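Local coordinates for L-isoleucine-4-hydroxylase (Bacillus thuringiensis, PDB 6LNH), which hydroxylates L-isoleucine to (4S)-4-hydroxy-L-isoleucine, using ferrous iron, 2-oxoglutarate and molecular oxygen, and also oxidises several related aliphatic and sulfur-containing amino acids, at residues 16-19 / 20-23; 125-128 / 129-132. All coordinates share one frame; numbering follows the deposited sequence.

Interaction 1 of 2, residues 16-19 / 20-23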
loop_
_atom_site.group_PDB
_atom_site.type_symbol
_atom_site.label_atom_id
_atom_site.label_comp_id
_atom_site.label_asym_id
_atom_site.label_seq_id
_atom_site.Cartn_x
_atom_site.Cartn_y
_atom_site.Cartn_z
ATOM N N GLY C 16 21.452 -0.046 -19.505
ATOM C CA GLY C 16 21.663 -0.056 -18.046
ATOM C C GLY C 16 22.914 0.700 -17.640
ATOM O O GLY C 16 23.162 1.793 -18.185
ATOM N N PHE C 17 23.654 0.152 -16.674
ATOM C CA PHE C 17 24.904 0.783 -16.181
ATOM C C PHE C 17 26.027 -0.253 -16.257
ATOM O O PHE C 17 25.733 -1.460 -16.187
ATOM C CB PHE C 17 24.711 1.318 -14.759
ATOM C CG PHE C 17 23.313 1.796 -14.454
ATOM C CD1 PHE C 17 22.992 3.142 -14.516
ATOM C CD2 PHE C 17 22.309 0.895 -14.133
ATOM C CE1 PHE C 17 21.705 3.578 -14.244
ATOM C CE2 PHE C 17 21.023 1.331 -13.860
ATOM C CZ PHE C 17 20.723 2.672 -13.917
ATOM N N SER C 18 27.268 0.210 -16.419
ATOM C CA SER C 18 28.426 -0.716 -16.502
ATOM C C SER C 18 28.626 -1.401 -15.149
ATOM O O SER C 18 28.387 -0.752 -14.117
ATOM C CB SER C 18 29.667 0.008 -16.936
ATOM O OG SER C 18 30.206 -0.586 -18.107
ATOM N N ILE C 19 29.063 -2.662 -15.163
ATOM C CA ILE C 19 29.300 -3.418 -13.899
ATOM C C ILE C 19 30.532 -2.826 -13.205
ATOM O O ILE C 19 30.558 -2.820 -11.967
ATOM C CB ILE C 19 29.444 -4.925 -14.181
ATOM C CG1 ILE C 19 28.135 -5.521 -14.701
ATOM C CG2 ILE C 19 29.945 -5.663 -12.951
ATOM C CD1 ILE C 19 27.585 -4.825 -15.925
ATOM N N GLU C 20 31.503 -2.341 -13.983
ATOM C CA GLU C 20 32.721 -1.714 -13.406
ATOM C C GLU C 20 32.329 -0.363 -12.798
ATOM O O GLU C 20 32.942 0.033 -11.794
ATOM C CB GLU C 20 33.806 -1.567 -14.474
ATOM C CG GLU C 20 33.250 -1.394 -15.877
ATOM C CD GLU C 20 33.249 -2.652 -16.728
ATOM O OE1 GLU C 20 34.152 -3.491 -16.543
ATOM O OE2 GLU C 20 32.349 -2.790 -17.578
ATOM N N GLU C 21 31.344 0.312 -13.397
ATOM C CA GLU C 21 30.856 1.615 -12.875
ATOM C C GLU C 21 30.068 1.350 -11.590
ATOM O O GLU C 21 30.254 2.093 -10.615
ATOM C CB GLU C 21 29.957 2.299 -13.904
ATOM C CG GLU C 21 30.466 3.656 -14.349
ATOM C CD GLU C 21 29.865 4.145 -15.656
ATOM O OE1 GLU C 21 29.936 5.362 -15.919
ATOM O OE2 GLU C 21 29.327 3.306 -16.407
ATOM N N LYS C 22 29.225 0.314 -11.609
ATOM C CA LYS C 22 28.406 -0.069 -10.430
ATOM C C LYS C 22 29.340 -0.480 -9.288
ATOM O O LYS C 22 29.056 -0.121 -8.137
ATOM C CB LYS C 22 27.481 -1.235 -10.784
ATOM C CG LYS C 22 26.295 -0.896 -11.675
ATOM C CD LYS C 22 25.885 -2.051 -12.563
ATOM C CE LYS C 22 24.389 -2.273 -12.608
ATOM N NZ LYS C 22 24.053 -3.591 -13.195
ATOM N N VAL C 23 30.417 -1.202 -9.612
ATOM C CA VAL C 23 31.399 -1.670 -8.591
ATOM C C VAL C 23 32.083 -0.452 -7.958
ATOM O O VAL C 23 32.342 -0.491 -6.746
ATOM C CB VAL C 23 32.425 -2.647 -9.195
ATOM C CG1 VAL C 23 33.730 -2.649 -8.417
ATOM C CG2 VAL C 23 31.863 -4.056 -9.296
#
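The first turn of a helix is closed here by two backbone bonds, K22 N to S18 O and V23 N to I19 O, each 2.9 Å long. S18 holds the N-cap position, yet its hydroxyl makes no capping bond; it turns instead to the glutamate two residues on. S18 OG donates to E20 OE2 over 3.1 Å, meeting OE2 on that oxygen's anti lone pair, the one pointing away from OE1. The bend of the E20 chain at chi2 (-100°) brings the carboxylate back to the serine. E21 comes to S18 from another direction: its chain, extended beyond CG, sets OE2 3.4 Å from S18 CB.

The close packing gathers round the lysine stem. K22 CG stands beside the backbone N and anti to the carbonyl carbon (chi1 -73°), which leads the chain back along the preceding loop. K22 CG and CD both lie 3.2 Å from S18 O, the oxygen that already accepts the K22 amide. Farther out the fit slackens. F17 and K22 cross at about a right angle, and K22 CE meets the phenyl ring obliquely at CD2, 4.1 Å away. I19 and V23 touch more lightly still, through their CG2 methyls at 4.4 Å. F17, E20 and E21 are exposed to solvent, whereas V23 is buried.

This turn opens helix 19-29, which leads into strand 31-34, outermost in the larger antiparallel sheet within this chain. It rests on the end of helix 120-134, where K22 and V23 both touch F132, while I19 and V23 reach the loop just beyond, at K135 and T136.

Interaction 2 of 2, residues 125-128 / 129-132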
loop_
_atom_site.group_PDB
_atom_site.type_symbol
_atom_site.label_atom_id
_atom_site.label_comp_id
_atom_site.label_asym_id
_atom_site.label_seq_id
_atom_site.Cartn_x
_atom_site.Cartn_y
_atom_site.Cartn_z
ATOM N N ILE C 125 21.701 -15.543 -10.996
ATOM C CA ILE C 125 21.887 -14.577 -9.915
ATOM C C ILE C 125 23.230 -14.806 -9.238
ATOM O O ILE C 125 23.996 -13.865 -8.995
ATOM C CB ILE C 125 20.725 -14.660 -8.908
ATOM C CG1 ILE C 125 19.413 -14.214 -9.557
ATOM C CG2 ILE C 125 21.019 -13.811 -7.681
ATOM C CD1 ILE C 125 18.183 -14.623 -8.773
ATOM N N VAL C 126 23.539 -16.067 -8.930
ATOM C CA VAL C 126 24.801 -16.395 -8.272
ATOM C C VAL C 126 25.985 -16.024 -9.157
ATOM O O VAL C 126 26.990 -15.483 -8.679
ATOM C CB VAL C 126 24.824 -17.888 -7.894
ATOM C CG1 VAL C 126 26.214 -18.310 -7.454
ATOM C CG2 VAL C 126 23.799 -18.173 -6.804
ATOM N N ARG C 127 25.885 -16.297 -10.459
ATOM C CA ARG C 127 26.975 -15.951 -11.364
ATOM C C ARG C 127 27.119 -14.440 -11.515
ATOM O O ARG C 127 28.239 -13.926 -11.620
ATOM C CB ARG C 127 26.775 -16.628 -12.719
ATOM C CG ARG C 127 27.116 -18.121 -12.704
ATOM C CD ARG C 127 28.343 -18.421 -11.835
ATOM N NE ARG C 127 28.184 -19.645 -11.049
ATOM C CZ ARG C 127 29.001 -20.018 -10.066
ATOM N NH1 ARG C 127 30.041 -19.263 -9.744
ATOM N NH2 ARG C 127 28.776 -21.146 -9.404
ATOM N N PHE C 128 26.000 -13.710 -11.550
ATOM C CA PHE C 128 26.092 -12.253 -11.552
ATOM C C PHE C 128 26.756 -11.752 -10.275
ATOM O O PHE C 128 27.641 -10.888 -10.318
ATOM C CB PHE C 128 24.714 -11.614 -11.715
ATOM C CG PHE C 128 24.733 -10.128 -11.508
ATOM C CD1 PHE C 128 25.062 -9.281 -12.552
ATOM C CD2 PHE C 128 24.460 -9.576 -10.264
ATOM C CE1 PHE C 128 25.106 -7.913 -12.368
ATOM C CE2 PHE C 128 24.505 -8.207 -10.071
ATOM C CZ PHE C 128 24.829 -7.374 -11.126
ATOM N N ASP C 129 26.324 -12.274 -9.123
ATOM C CA ASP C 129 26.886 -11.826 -7.852
ATOM C C ASP C 129 28.374 -12.130 -7.785
ATOM O O ASP C 129 29.167 -11.304 -7.318
ATOM C CB ASP C 129 26.160 -12.498 -6.685
ATOM C CG ASP C 129 24.696 -12.116 -6.605
ATOM O OD1 ASP C 129 24.274 -11.203 -7.345
ATOM O OD2 ASP C 129 23.969 -12.729 -5.796
ATOM N N THR C 130 28.769 -13.313 -8.258
ATOM C CA THR C 130 30.178 -13.694 -8.243
ATOM C C THR C 130 31.005 -12.772 -9.127
ATOM O O THR C 130 32.097 -12.341 -8.739
ATOM C CB THR C 130 30.328 -15.150 -8.680
ATOM O OG1 THR C 130 29.536 -15.987 -7.829
ATOM C CG2 THR C 130 31.772 -15.585 -8.578
ATOM N N GLU C 131 30.499 -12.457 -10.322
ATOM C CA GLU C 131 31.239 -11.593 -11.233
ATOM C C GLU C 131 31.354 -10.178 -10.679
ATOM O O GLU C 131 32.365 -9.500 -10.892
ATOM C CB GLU C 131 30.550 -11.581 -12.599
ATOM C CG GLU C 131 31.091 -10.561 -13.592
ATOM C CD GLU C 131 30.383 -10.639 -14.935
ATOM O OE1 GLU C 131 30.070 -11.764 -15.381
ATOM O OE2 GLU C 131 30.137 -9.576 -15.548
ATOM N N PHE C 132 30.333 -9.726 -9.944
ATOM C CA PHE C 132 30.403 -8.426 -9.285
ATOM C C PHE C 132 31.387 -8.457 -8.123
ATOM O O PHE C 132 32.197 -7.537 -7.963
ATOM C CB PHE C 132 29.000 -8.017 -8.816
ATOM C CG PHE C 132 28.921 -6.645 -8.164
ATOM C CD1 PHE C 132 29.583 -6.357 -6.974
ATOM C CD2 PHE C 132 28.153 -5.650 -8.740
ATOM C CE1 PHE C 132 29.498 -5.109 -6.397
ATOM C CE2 PHE C 132 28.058 -4.397 -8.161
ATOM C CZ PHE C 132 28.732 -4.128 -6.986
#
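V126 O is gripped twice by T130, once by the backbone amide and once by the hydroxyl. The T130 OG1 bond is the shorter, at 2.7 Å, while T130 N stands 2.8 Å from the same oxygen. The two donors come from opposite faces of the carbonyl plane, the hydroxyl standing 37° out of it and therefore not on a lone pair. T130 OG1 lies beside its own backbone N (chi1 -57°), a setting that points the hydroxyl back down the helix and satisfies this buried polar group within one turn. R127 runs alongside T130, but its NH1 comes no nearer than 3.8 Å to T130 OG1; the guanidinium instead has V126 CG1 over the centre of one face and makes a cation-pi contact with Y84.

On another side of the helix, D129 lies beside I125, the two pointing the same way, with D129 OD2 3.7 Å from I125 CG2. The other oxygen, D129 OD1, sits in the plane of the F128 ring at its edge, 3.3 Å from CD2, where the slightly positive ring hydrogens would face it. The carboxylate and ring planes are 70° apart. D129 OD2 is hydrogen-bonded to H180 NE2, which anchors this buried acid to strand 176-184. F128 CZ also meets F132 CD2, one turn further along, obliquely at 4.4 Å.

Regular i to i+4 amide bonds run through the whole segment. With V126 against L149, T130 against I147 and F245, and D129 against V243, helix 120-134 packs, away from the iron site, on the larger sheet of the double-stranded beta-helix (jelly-roll) core that characterises 2-oxoglutarate- and iron-dependent oxygenases.

Overall arrangement
Both contacts are local, and neither closes a long loop. From the N terminus, the chain first makes interaction 1, where the leading loop turns into helix 19-29. Only much later, after strands 31-34, 68-77 and 84-86, does interaction 2 form within helix 120-134. The two are therefore in series, neither nested nor crossed. In space their centres lie about 13 Å apart, on the same side of the chain's centre, and they touch, V23 CG2 packing 3.7 Å from F132 O. The start of helix 19-29, near the surface, is thus joined to helix 120-134, which itself lies against strands 145-156, 176-184 and 236-247.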